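Local coordinates for protein tumor necrosis factor ligand superfamily member 13 (PDB 1U5X) that acts as a homotrimeric cytokine that binds the receptors TACI and BCMA and plays a role in regulating tumour cell growth, at residues R36-Q41 with G51-Y56; D43-W48 with L135-L140; V71-G76 with R80-R85; V59-H62 with T67-Q70. One frame throughout, in Å; residues are numbered along the deposited sequence. Where two conformers were deposited one is given.

All four contacts lie in the TNF homology domain of APRIL, a jelly-roll of antiparallel strands. Interactions 1 and 2 have centres about 2 Å apart and alternate along the chain: strands 38-41 and 44-47 pair with each other, as do 51-61 and 134-139, and the two contacts join these pairs across the interior. Interaction 4, at the far end of strand 51-61, lies about 23 Å from interaction 1, centre to centre, on the other side of the chain's centre. It precedes interaction 3, a hairpin whose centre is about 12 Å from that of interaction 2, and both are nested within the chain closed by interaction 2. Interactions 1 and 4 thus share strand 51-61.

Interaction 1: R36-Q41 with G51-Y56; sequences RGLEAQ and GIYLLY
L38 and Y53 meet across a sheet-to-sheet gap, their CA atoms 10.7 Å apart, and no backbone hydrogen bond joins 36-41 to 51-56. The space is bridged mainly by side chains, as expected for two layers of a beta sandwich. L38 carries its CG beside the backbone N (chi1 -65°), and Y53 holds its ring in the equivalent position (chi1 -67°). Both side chains reach inward and slide past one another in opposite directions. L38 CD1 makes the closest approach, 3.8 Å from Y53 CE2, and CG and CD2 of the leucine follow at 4.1 Å from the same ring carbon. The methyl comes in obliquely, a van der Waals touch at CE2 of the tyrosine. The polar end of Y53 takes no hydrogen bond from 36-41: its OH stays 4.3 Å from G37 O and is hydrogen-bonded instead to the backbone O of D49. That bond ties the end of the buried ring to the turn leading into its own strand. On the outer side of strand 38-41, away from the core, Q41 NE2 makes a weak bond of 3.3 Å to E39 OE1, which also receives a weak one from W48. Strand 38-41 pairs antiparallel with 44-47 through backbone bonds of G37 with W48 and E39 with R46. Strand 51-61 lies between 99-109 and 134-139, and F137 and L8 fill in around L38. Further along it, Y56 OH is hydrogen-bonded to H9 and to the backbone N of V106 of the third subunit.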
loop_
_atom_site.group_PDB
_atom_site.type_symbol
_atom_site.label_atom_id
_atom_site.label_comp_id
_atom_site.label_asym_id
_atom_site.label_seq_id
_atom_site.Cartn_x
_atom_site.Cartn_y
_atom_site.Cartn_z
ATOM N N ARG A 36 16.350 15.129 8.781
ATOM C CA ARG A 36 15.693 16.377 9.178
ATOM C C ARG A 36 15.047 17.206 8.054
ATOM O O ARG A 36 14.808 18.421 8.214
ATOM C CB ARG A 36 16.680 17.257 9.937
ATOM C CG ARG A 36 17.961 17.533 9.160
ATOM C CD ARG A 36 19.185 17.712 10.002
ATOM N NE ARG A 36 20.396 17.494 9.210
ATOM C CZ ARG A 36 21.181 16.415 9.262
ATOM N NH1 ARG A 36 20.932 15.404 10.088
ATOM N NH2 ARG A 36 22.250 16.357 8.476
ATOM N N GLY A 37 14.762 16.566 6.942
ATOM C CA GLY A 37 14.235 17.264 5.779
ATOM C C GLY A 37 12.725 17.408 5.738
ATOM O O GLY A 37 12.194 18.014 4.801
ATOM N N LEU A 38 12.042 16.885 6.761
ATOM C CA LEU A 38 10.587 16.936 6.852
ATOM C C LEU A 38 10.120 17.350 8.245
ATOM O O LEU A 38 10.739 16.982 9.255
ATOM C CB LEU A 38 10.017 15.562 6.532
ATOM C CG LEU A 38 10.239 15.065 5.108
ATOM C CD1 LEU A 38 9.918 13.611 5.088
ATOM C CD2 LEU A 38 9.379 15.798 4.116
ATOM N N GLU A 39 9.044 18.133 8.324
ATOM C CA GLU A 39 8.507 18.516 9.639
ATOM C C GLU A 39 6.984 18.571 9.671
ATOM O O GLU A 39 6.391 19.410 8.992
ATOM C CB GLU A 39 9.014 19.889 10.053
ATOM C CG GLU A 39 8.761 20.258 11.529
ATOM C CD GLU A 39 9.141 21.691 11.871
ATOM O OE1 GLU A 39 9.562 22.415 10.962
ATOM O OE2 GLU A 39 8.992 22.104 13.047
ATOM N N ALA A 40 6.382 17.794 10.569
ATOM C CA ALA A 40 4.957 17.955 10.875
ATOM C C ALA A 40 4.721 19.255 11.651
ATOM O O ALA A 40 5.396 19.544 12.670
ATOM C CB ALA A 40 4.424 16.749 11.652
ATOM N N GLN A 41 3.792 20.066 11.145
ATOM C CA GLN A 41 3.346 21.282 11.813
ATOM C C GLN A 41 1.828 21.225 11.867
ATOM O O GLN A 41 1.143 21.750 10.976
ATOM C CB GLN A 41 3.785 22.550 11.065
ATOM C CG GLN A 41 5.298 22.669 10.848
ATOM C CD GLN A 41 5.724 24.057 10.388
ATOM O OE1 GLN A 41 4.971 24.750 9.694
ATOM N NE2 GLN A 41 6.930 24.469 10.774
ATOM N N GLY A 51 13.625 16.454 -2.988
ATOM C CA GLY A 51 13.967 15.071 -3.263
ATOM C C GLY A 51 12.813 14.247 -3.752
ATOM O O GLY A 51 11.710 14.768 -3.951
ATOM N N ILE A 52 13.073 12.952 -3.957
ATOM C CA ILE A 52 12.055 11.980 -4.311
ATOM C C ILE A 52 11.685 11.167 -3.068
ATOM O O ILE A 52 12.558 10.670 -2.346
ATOM C CB ILE A 52 12.582 11.076 -5.469
ATOM C CG1 ILE A 52 12.738 11.915 -6.755
ATOM C CG2 ILE A 52 11.690 9.909 -5.678
ATOM C CD1 ILE A 52 13.372 11.164 -7.921
ATOM N N TYR A 53 10.391 11.072 -2.777
ATOM C CA TYR A 53 9.915 10.438 -1.565
ATOM C C TYR A 53 8.830 9.471 -1.863
ATOM O O TYR A 53 7.962 9.741 -2.674
ATOM C CB TYR A 53 9.283 11.495 -0.652
ATOM C CG TYR A 53 10.245 12.506 -0.104
ATOM C CD1 TYR A 53 10.590 13.646 -0.830
ATOM C CD2 TYR A 53 10.768 12.360 1.182
ATOM C CE1 TYR A 53 11.454 14.608 -0.304
ATOM C CE2 TYR A 53 11.645 13.327 1.719
ATOM C CZ TYR A 53 11.985 14.429 0.972
ATOM O OH TYR A 53 12.819 15.360 1.522
ATOM N N LEU A 54 8.875 8.339 -1.179
ATOM C CA LEU A 54 7.709 7.501 -0.999
ATOM C C LEU A 54 6.845 8.135 0.074
ATOM O O LEU A 54 7.335 8.434 1.182
ATOM C CB LEU A 54 8.165 6.124 -0.540
ATOM C CG LEU A 54 7.049 5.123 -0.221
ATOM C CD1 LEU A 54 6.225 4.798 -1.464
ATOM C CD2 LEU A 54 7.666 3.834 0.398
ATOM N N LEU A 55 5.569 8.379 -0.266
ATOM C CA LEU A 55 4.592 8.956 0.630
ATOM C C LEU A 55 3.477 7.946 0.745
ATOM O O LEU A 55 2.954 7.490 -0.247
ATOM C CB LEU A 55 4.046 10.261 0.019
ATOM C CG LEU A 55 3.264 11.300 0.792
ATOM C CD1 LEU A 55 3.588 11.382 2.248
ATOM C CD2 LEU A 55 3.467 12.660 0.102
ATOM N N TYR A 56 3.099 7.610 1.968
ATOM C CA TYR A 56 2.009 6.656 2.191
ATOM C C TYR A 56 1.035 7.256 3.194
ATOM O O TYR A 56 1.425 8.022 4.077
ATOM C CB TYR A 56 2.522 5.289 2.658
ATOM C CG TYR A 56 3.325 5.268 3.946
ATOM C CD1 TYR A 56 2.713 5.169 5.168
ATOM C CD2 TYR A 56 4.718 5.334 3.893
ATOM C CE1 TYR A 56 3.475 5.128 6.356
ATOM C CE2 TYR A 56 5.496 5.322 5.030
ATOM C CZ TYR A 56 4.864 5.189 6.269
ATOM O OH TYR A 56 5.659 5.180 7.387
#

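Interaction 2: D43-W48 with L135-L140; sequences DIVRVW and LGFVKL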
loop_
_atom_site.group_PDB
_atom_site.type_symbol
_atom_site.label_atom_id
_atom_site.label_comp_id
_atom_site.label_asym_id
_atom_site.label_seq_id
_atom_site.Cartn_x
_atom_site.Cartn_y
_atom_site.Cartn_z
ATOM N N ASP A 43 -1.583 20.190 11.207
ATOM C CA ASP A 43 -2.320 19.392 10.201
ATOM C C ASP A 43 -1.634 19.283 8.830
ATOM O O ASP A 43 -2.157 18.618 7.952
ATOM C CB ASP A 43 -3.801 19.821 10.067
ATOM C CG ASP A 43 -3.989 21.190 9.470
ATOM O OD1 ASP A 43 -3.019 21.817 8.994
ATOM O OD2 ASP A 43 -5.111 21.736 9.458
ATOM N N ILE A 44 -0.450 19.886 8.681
ATOM C CA ILE A 44 0.351 19.770 7.458
ATOM C C ILE A 44 1.758 19.309 7.755
ATOM O O ILE A 44 2.181 19.269 8.895
ATOM C CB ILE A 44 0.414 21.119 6.707
ATOM C CG1 ILE A 44 1.006 22.187 7.611
ATOM C CG2 ILE A 44 -0.950 21.518 6.234
ATOM C CD1 ILE A 44 1.929 23.167 6.938
ATOM N N VAL A 45 2.468 18.936 6.703
ATOM C CA VAL A 45 3.877 18.550 6.784
ATOM C C VAL A 45 4.673 19.467 5.850
ATOM O O VAL A 45 4.312 19.662 4.695
ATOM C CB VAL A 45 4.115 17.073 6.424
ATOM C CG1 VAL A 45 5.569 16.743 6.623
ATOM C CG2 VAL A 45 3.246 16.161 7.264
ATOM N N ARG A 46 5.719 20.085 6.377
ATOM C CA ARG A 46 6.561 20.953 5.580
ATOM C C ARG A 46 7.716 20.138 5.043
ATOM O O ARG A 46 8.266 19.286 5.742
ATOM C CB ARG A 46 7.068 22.115 6.405
ATOM C CG ARG A 46 5.897 22.998 6.887
ATOM C CD ARG A 46 5.964 24.415 6.587
ATOM N NE ARG A 46 6.325 24.821 5.228
ATOM C CZ ARG A 46 6.584 26.097 4.920
ATOM N NH1 ARG A 46 6.480 27.016 5.861
ATOM N NH2 ARG A 46 6.916 26.475 3.683
ATOM N N VAL A 47 8.100 20.415 3.800
ATOM C CA VAL A 47 9.255 19.771 3.184
ATOM C C VAL A 47 10.364 20.793 3.129
ATOM O O VAL A 47 10.204 21.861 2.546
ATOM C CB VAL A 47 8.940 19.287 1.752
ATOM C CG1 VAL A 47 10.183 18.694 1.091
ATOM C CG2 VAL A 47 7.824 18.274 1.752
ATOM N N TRP A 48 11.478 20.496 3.771
ATOM C CA TRP A 48 12.633 21.375 3.688
ATOM C C TRP A 48 13.633 20.964 2.611
ATOM O O TRP A 48 14.361 21.821 2.097
ATOM C CB TRP A 48 13.325 21.510 5.047
ATOM C CG TRP A 48 12.389 21.965 6.153
ATOM C CD1 TRP A 48 12.170 21.335 7.348
ATOM C CD2 TRP A 48 11.541 23.128 6.159
ATOM N NE1 TRP A 48 11.248 22.030 8.092
ATOM C CE2 TRP A 48 10.845 23.135 7.394
ATOM C CE3 TRP A 48 11.275 24.137 5.244
ATOM C CZ2 TRP A 48 9.914 24.118 7.729
ATOM C CZ3 TRP A 48 10.369 25.141 5.597
ATOM C CH2 TRP A 48 9.689 25.103 6.817
ATOM N N LEU A 135 0.439 8.447 8.455
ATOM C CA LEU A 135 0.992 9.162 7.323
ATOM C C LEU A 135 2.497 9.049 7.400
ATOM O O LEU A 135 3.097 9.279 8.452
ATOM C CB LEU A 135 0.604 10.646 7.389
ATOM C CG LEU A 135 1.198 11.542 6.270
ATOM C CD1 LEU A 135 0.661 11.165 4.905
ATOM C CD2 LEU A 135 0.883 13.023 6.590
ATOM N N GLY A 136 3.132 8.685 6.297
ATOM C CA GLY A 136 4.573 8.621 6.338
ATOM C C GLY A 136 5.320 8.880 5.053
ATOM O O GLY A 136 4.753 8.931 3.970
ATOM N N PHE A 137 6.632 9.065 5.221
ATOM C CA PHE A 137 7.564 9.504 4.184
ATOM C C PHE A 137 8.871 8.732 4.247
ATOM O O PHE A 137 9.419 8.542 5.331
ATOM C CB PHE A 137 7.962 10.994 4.383
ATOM C CG PHE A 137 6.802 11.982 4.350
ATOM C CD1 PHE A 137 5.923 12.075 5.409
ATOM C CD2 PHE A 137 6.618 12.827 3.270
ATOM C CE1 PHE A 137 4.886 12.957 5.371
ATOM C CE2 PHE A 137 5.583 13.728 3.250
ATOM C CZ PHE A 137 4.704 13.777 4.288
ATOM N N VAL A 138 9.443 8.376 3.092
ATOM C CA VAL A 138 10.793 7.864 3.014
ATOM C C VAL A 138 11.497 8.539 1.841
ATOM O O VAL A 138 11.082 8.392 0.676
ATOM C CB VAL A 138 10.829 6.353 2.710
ATOM C CG1 VAL A 138 12.294 5.846 2.628
ATOM C CG2 VAL A 138 10.008 5.580 3.754
ATOM N N LYS A 139 12.566 9.255 2.139
ATOM C CA LYS A 139 13.374 9.829 1.095
ATOM C C LYS A 139 14.134 8.735 0.376
ATOM O O LYS A 139 14.793 7.873 1.008
ATOM C CB LYS A 139 14.318 10.887 1.646
ATOM C CG LYS A 139 14.979 11.712 0.554
ATOM C CD LYS A 139 15.778 12.839 1.169
ATOM C CE LYS A 139 16.985 13.224 0.324
ATOM N NZ LYS A 139 16.676 14.252 -0.670
ATOM N N LEU A 140 14.015 8.756 -0.959
ATOM C CA LEU A 140 14.584 7.731 -1.828
ATOM C C LEU A 140 15.833 8.201 -2.555
ATOM O O LEU A 140 16.151 9.394 -2.566
ATOM C CB LEU A 140 13.518 7.265 -2.832
ATOM C CG LEU A 140 12.281 6.621 -2.224
ATOM C CD1 LEU A 140 11.262 6.211 -3.313
ATOM C CD2 LEU A 140 12.607 5.439 -1.319
ATOM O OXT LEU A 140 16.555 7.380 -3.140
#
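V45 CG1 stands anti to the backbone N (chi1 -176°), which sets both methyls against the opposing strand: CG1 meets F137, while CG2 meets L135 and also brushes the F137 ring. F137 comes to it with its ring swung beside its own backbone N (chi1 -60°). This is interior packing of the TNF jelly-roll, in which strand 44-47 faces strand 134-139 across the sandwich without hydrogen bonds between them; the CA atoms of V45 and L135 are 9.8 Å apart. V45 and L135 point at each other tip to tip, CG2 against CD2 at 4.0 Å. V45 and F137 come from opposite directions, and the valine approaches the outer end of the ring obliquely. One small branched residue therefore touches two residues of the opposing strand, L135 and F137. L10 of strand 7-16 touches all three side chains, and L55 of strand 51-61 packs on L135 and F137, so V45, L135 and F137 share a largely apolar neighbourhood. The other side of strand 44-47 is different: there the guanidinium of R46 lies against W48, whose CH2 is 3.6 Å above its plane, and R46 NH2 bonds to G112 O. At the end of the chain, the carboxylate of L140 leaves the core and forms a salt bridge with R34 of the second subunit, tying this strand to the trimer interface. Within the core, F137 CZ lies 3.9 Å from V45 CG1 and 4.0 Å from V45 CB.

Interaction 3: V71-G76 with R80-R85; sequences VVSREG and RETLFR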
loop_
_atom_site.group_PDB
_atom_site.type_symbol
_atom_site.label_atom_id
_atom_site.label_comp_id
_atom_site.label_asym_id
_atom_site.label_seq_id
_atom_site.Cartn_x
_atom_site.Cartn_y
_atom_site.Cartn_z
ATOM N N VAL A 71 -7.423 12.601 0.418
ATOM C CA VAL A 71 -6.707 13.193 -0.678
ATOM C C VAL A 71 -5.411 13.796 -0.176
ATOM O O VAL A 71 -5.429 14.622 0.730
ATOM C CB VAL A 71 -7.540 14.337 -1.298
ATOM C CG1 VAL A 71 -6.903 14.823 -2.602
ATOM C CG2 VAL A 71 -8.997 13.911 -1.524
ATOM N N VAL A 72 -4.295 13.396 -0.768
ATOM C CA VAL A 72 -2.962 13.868 -0.396
ATOM C C VAL A 72 -2.411 14.777 -1.483
ATOM O O VAL A 72 -2.347 14.373 -2.636
ATOM C CB VAL A 72 -1.982 12.674 -0.211
ATOM C CG1 VAL A 72 -0.594 13.131 0.166
ATOM C CG2 VAL A 72 -2.506 11.687 0.864
ATOM N N SER A 73 -2.058 16.015 -1.116
ATOM C CA SER A 73 -1.670 17.060 -2.055
ATOM C C SER A 73 -0.414 17.793 -1.617
ATOM O O SER A 73 -0.046 17.788 -0.424
ATOM C CB SER A 73 -2.788 18.093 -2.251
ATOM O OG SER A 73 -4.037 17.496 -2.510
ATOM N N ARG A 74 0.234 18.412 -2.591
ATOM C CA ARG A 74 1.368 19.284 -2.351
ATOM C C ARG A 74 1.051 20.709 -2.810
ATOM O O ARG A 74 0.455 20.943 -3.870
ATOM C CB ARG A 74 2.646 18.750 -3.017
ATOM C CG ARG A 74 2.768 18.944 -4.528
ATOM C CD ARG A 74 4.204 19.186 -4.985
ATOM N NE ARG A 74 4.460 18.604 -6.297
ATOM C CZ ARG A 74 4.628 19.296 -7.425
ATOM N NH1 ARG A 74 4.564 20.623 -7.434
ATOM N NH2 ARG A 74 4.853 18.651 -8.567
ATOM N N GLU A 75 1.430 21.682 -1.997
ATOM C CA GLU A 75 1.306 23.072 -2.425
ATOM C C GLU A 75 2.690 23.685 -2.278
ATOM O O GLU A 75 3.262 23.649 -1.198
ATOM C CB GLU A 75 0.271 23.856 -1.607
ATOM C CG GLU A 75 -0.591 23.049 -0.671
ATOM C CD GLU A 75 -1.609 23.884 0.100
ATOM O OE1 GLU A 75 -1.672 25.133 -0.101
ATOM O OE2 GLU A 75 -2.332 23.297 0.934
ATOM N N GLY A 76 3.235 24.226 -3.362
ATOM C CA GLY A 76 4.561 24.816 -3.334
ATOM C C GLY A 76 4.600 26.210 -3.905
ATOM O O GLY A 76 3.620 26.961 -3.834
ATOM N N ARG A 80 -0.850 24.263 -6.668
ATOM C CA ARG A 80 -1.438 23.245 -5.824
ATOM C C ARG A 80 -1.688 22.016 -6.701
ATOM O O ARG A 80 -2.195 22.142 -7.819
ATOM C CB ARG A 80 -2.728 23.787 -5.196
ATOM C CG ARG A 80 -3.860 22.775 -5.045
ATOM C CD ARG A 80 -4.934 23.223 -4.067
ATOM N NE ARG A 80 -6.108 22.348 -4.095
ATOM C CZ ARG A 80 -7.297 22.653 -3.573
ATOM N NH1 ARG A 80 -7.511 23.816 -2.961
ATOM N NH2 ARG A 80 -8.285 21.782 -3.656
ATOM N N GLU A 81 -1.331 20.839 -6.192
ATOM C CA GLU A 81 -1.329 19.616 -6.995
ATOM C C GLU A 81 -1.787 18.444 -6.153
ATOM O O GLU A 81 -1.222 18.213 -5.114
ATOM C CB GLU A 81 0.097 19.348 -7.486
ATOM C CG GLU A 81 0.268 18.176 -8.432
ATOM C CD GLU A 81 1.723 17.929 -8.798
ATOM O OE1 GLU A 81 2.205 16.776 -8.632
ATOM O OE2 GLU A 81 2.387 18.893 -9.244
ATOM N N THR A 82 -2.785 17.685 -6.602
ATOM C CA THR A 82 -3.085 16.428 -5.921
ATOM C C THR A 82 -1.995 15.419 -6.271
ATOM O O THR A 82 -1.587 15.330 -7.428
ATOM C CB THR A 82 -4.466 15.906 -6.355
ATOM O OG1 THR A 82 -5.477 16.885 -6.065
ATOM C CG2 THR A 82 -4.859 14.664 -5.594
ATOM N N LEU A 83 -1.527 14.682 -5.275
ATOM C CA LEU A 83 -0.560 13.621 -5.506
ATOM C C LEU A 83 -1.261 12.280 -5.704
ATOM O O LEU A 83 -1.066 11.609 -6.714
ATOM C CB LEU A 83 0.453 13.568 -4.391
ATOM C CG LEU A 83 1.286 14.848 -4.184
ATOM C CD1 LEU A 83 2.323 14.609 -3.091
ATOM C CD2 LEU A 83 1.948 15.313 -5.432
ATOM N N PHE A 84 -2.061 11.882 -4.739
ATOM C CA PHE A 84 -2.882 10.705 -4.893
ATOM C C PHE A 84 -4.087 10.752 -3.978
ATOM O O PHE A 84 -4.129 11.526 -3.033
ATOM C CB PHE A 84 -2.068 9.446 -4.582
ATOM C CG PHE A 84 -1.512 9.377 -3.198
ATOM C CD1 PHE A 84 -0.269 9.932 -2.928
ATOM C CD2 PHE A 84 -2.181 8.729 -2.166
ATOM C CE1 PHE A 84 0.308 9.851 -1.661
ATOM C CE2 PHE A 84 -1.608 8.629 -0.888
ATOM C CZ PHE A 84 -0.353 9.191 -0.640
ATOM N N ARG A 85 -5.050 9.884 -4.242
ATOM C CA ARG A 85 -6.223 9.743 -3.366
ATOM C C ARG A 85 -6.573 8.257 -3.161
ATOM O O ARG A 85 -6.219 7.407 -3.956
ATOM C CB ARG A 85 -7.383 10.587 -3.898
ATOM C CG ARG A 85 -8.391 9.823 -4.733
ATOM C CD ARG A 85 -9.356 10.662 -5.612
ATOM N NE ARG A 85 -9.946 11.850 -4.989
ATOM C CZ ARG A 85 -9.861 13.098 -5.462
ATOM N NH1 ARG A 85 -9.178 13.384 -6.567
ATOM N NH2 ARG A 85 -10.468 14.083 -4.818
HETATM O O HOH W 1 -6.143 18.366 -3.858
#
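V72 and F84 form a hydrogen-bonded antiparallel pair, V72 N donating to F84 O at 2.9 Å. V72 O accepts twice in return, from L83 N at 2.8 Å and more loosely from F84 N at 3.3 Å. R74 and E81 supply a second pair of backbone bonds. Among apolar contacts, F84 CG sits between backbone N and carbonyl carbon (chi1 60°), which sets one ring face against V72, a CH-pi contact with CB 3.9 Å from the centroid. V71 CG1 meets T82 CG2 on the opposite side of the ribbon. Charge adds a salt bridge, R74 NH2 to E81 OE2 at 2.6 Å; the carboxylate sits above the guanidinium face, unusually close, so its exact placement is somewhat doubtful. R74 CG also rests on L83 CD2, at 3.8 Å. The hydroxyls of S73 and T82 do not bond directly, but one water joins them, 2.6 Å from S73 OG and 2.7 Å from T82 OG1. F84 packs on F134 of the second subunit. With L83 and F84 both set against V72, this is a beta hairpin carrying a classic beta bulge, at the border of this chain's jelly-roll sheet, next to the second subunit.

Interaction 4: V59-H62 with T67-Q70; sequences VLFH and TMGQ
F61 and M68 make the tight part of this contact: M68 CB lies over one face of the phenyl ring, 3.8 Å from its centroid and 15° off the normal, a CH-pi contact. The methionine chain bends twice beyond CB (chi2 -53°, chi3 -62°), which curls CE back to 3.8 Å from F61 CD1. V59 CG1 of the same strand covers the opposite face, so both faces are met, each off-centre. At its edge, near the ring plane, Q70 OE1 lies 3.8 Å from F61 CE2; this buried oxygen has no hydrogen-bond partner. The Q70 side chain slides past V59 in the opposite direction, CD 3.6 Å from V59 CG2, while its NE2 bonds to S57 OG and to the backbone O of C101. These two bonds hold the amide in place beside the core. The looser side lies toward T67 and H62, both partly exposed, where H62 turns away and its imidazole is not modelled. G69, also partly exposed, brings its N to 3.7 Å from F61 CZ, obliquely to the ring. Strand 51-61 pairs here with 99-109, V59 bonding to C101. The loop 67-70 leads into strand 71-75, and I119 of strand 114-119 packs against F61, M68 and Q70.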
loop_
_atom_site.group_PDB
_atom_site.type_symbol
_atom_site.label_atom_id
_atom_site.label_comp_id
_atom_site.label_asym_id
_atom_site.label_seq_id
_atom_site.Cartn_x
_atom_site.Cartn_y
_atom_site.Cartn_z
ATOM N N VAL A 59 -6.101 5.962 6.204
ATOM C CA VAL A 59 -7.133 6.482 7.095
ATOM C C VAL A 59 -8.134 5.380 7.379
ATOM O O VAL A 59 -8.589 4.663 6.470
ATOM C CB VAL A 59 -7.827 7.746 6.512
ATOM C CG1 VAL A 59 -8.916 8.240 7.482
ATOM C CG2 VAL A 59 -6.820 8.850 6.188
ATOM N N LEU A 60 -8.492 5.248 8.656
ATOM C CA LEU A 60 -9.481 4.282 9.097
ATOM C C LEU A 60 -10.839 4.971 9.266
ATOM O O LEU A 60 -10.974 5.869 10.081
ATOM C CB LEU A 60 -9.028 3.654 10.413
ATOM C CG LEU A 60 -10.044 2.795 11.155
ATOM C CD1 LEU A 60 -10.622 1.774 10.180
ATOM C CD2 LEU A 60 -9.368 2.131 12.396
ATOM N N PHE A 61 -11.821 4.585 8.465
ATOM C CA PHE A 61 -13.139 5.270 8.498
ATOM C C PHE A 61 -14.208 4.444 9.205
ATOM O O PHE A 61 -14.253 3.217 9.036
ATOM C CB PHE A 61 -13.597 5.537 7.069
ATOM C CG PHE A 61 -12.702 6.461 6.303
ATOM C CD1 PHE A 61 -12.882 7.847 6.361
ATOM C CD2 PHE A 61 -11.735 5.954 5.462
ATOM C CE1 PHE A 61 -12.065 8.694 5.620
ATOM C CE2 PHE A 61 -10.933 6.788 4.730
ATOM C CZ PHE A 61 -11.102 8.161 4.796
ATOM N N HIS A 62 -15.115 5.121 9.925
ATOM C CA HIS A 62 -16.233 4.471 10.622
ATOM C C HIS A 62 -17.615 4.941 10.131
ATOM O O HIS A 62 -18.634 4.500 10.655
ATOM C CB HIS A 62 -16.105 4.688 12.140
ATOM N N THR A 67 -19.463 7.201 0.298
ATOM C CA THR A 67 -18.094 6.974 -0.149
ATOM C C THR A 67 -17.160 7.868 0.657
ATOM O O THR A 67 -17.403 9.074 0.756
ATOM C CB THR A 67 -17.959 7.305 -1.654
ATOM O OG1 THR A 67 -18.830 6.461 -2.425
ATOM C CG2 THR A 67 -16.560 6.990 -2.161
ATOM N N MET A 68 -16.103 7.270 1.212
ATOM C CA MET A 68 -15.107 7.971 1.994
ATOM C C MET A 68 -13.747 7.841 1.329
ATOM O O MET A 68 -13.501 6.912 0.594
ATOM C CB MET A 68 -15.020 7.381 3.389
ATOM C CG MET A 68 -16.313 7.512 4.198
ATOM S SD MET A 68 -16.979 9.195 4.291
ATOM C CE MET A 68 -15.637 10.090 5.154
ATOM N N GLY A 69 -12.865 8.777 1.614
ATOM C CA GLY A 69 -11.519 8.705 1.106
ATOM C C GLY A 69 -10.725 9.950 1.417
ATOM O O GLY A 69 -11.268 11.030 1.624
ATOM N N GLN A 70 -9.427 9.799 1.380
ATOM C CA GLN A 70 -8.535 10.896 1.696
ATOM C C GLN A 70 -7.809 11.334 0.448
ATOM O O GLN A 70 -7.587 10.551 -0.442
ATOM C CB GLN A 70 -7.550 10.539 2.788
ATOM C CG GLN A 70 -6.419 9.619 2.396
ATOM C CD GLN A 70 -6.760 8.198 2.659
ATOM O OE1 GLN A 70 -7.962 7.809 2.639
ATOM N NE2 GLN A 70 -5.728 7.393 2.905
#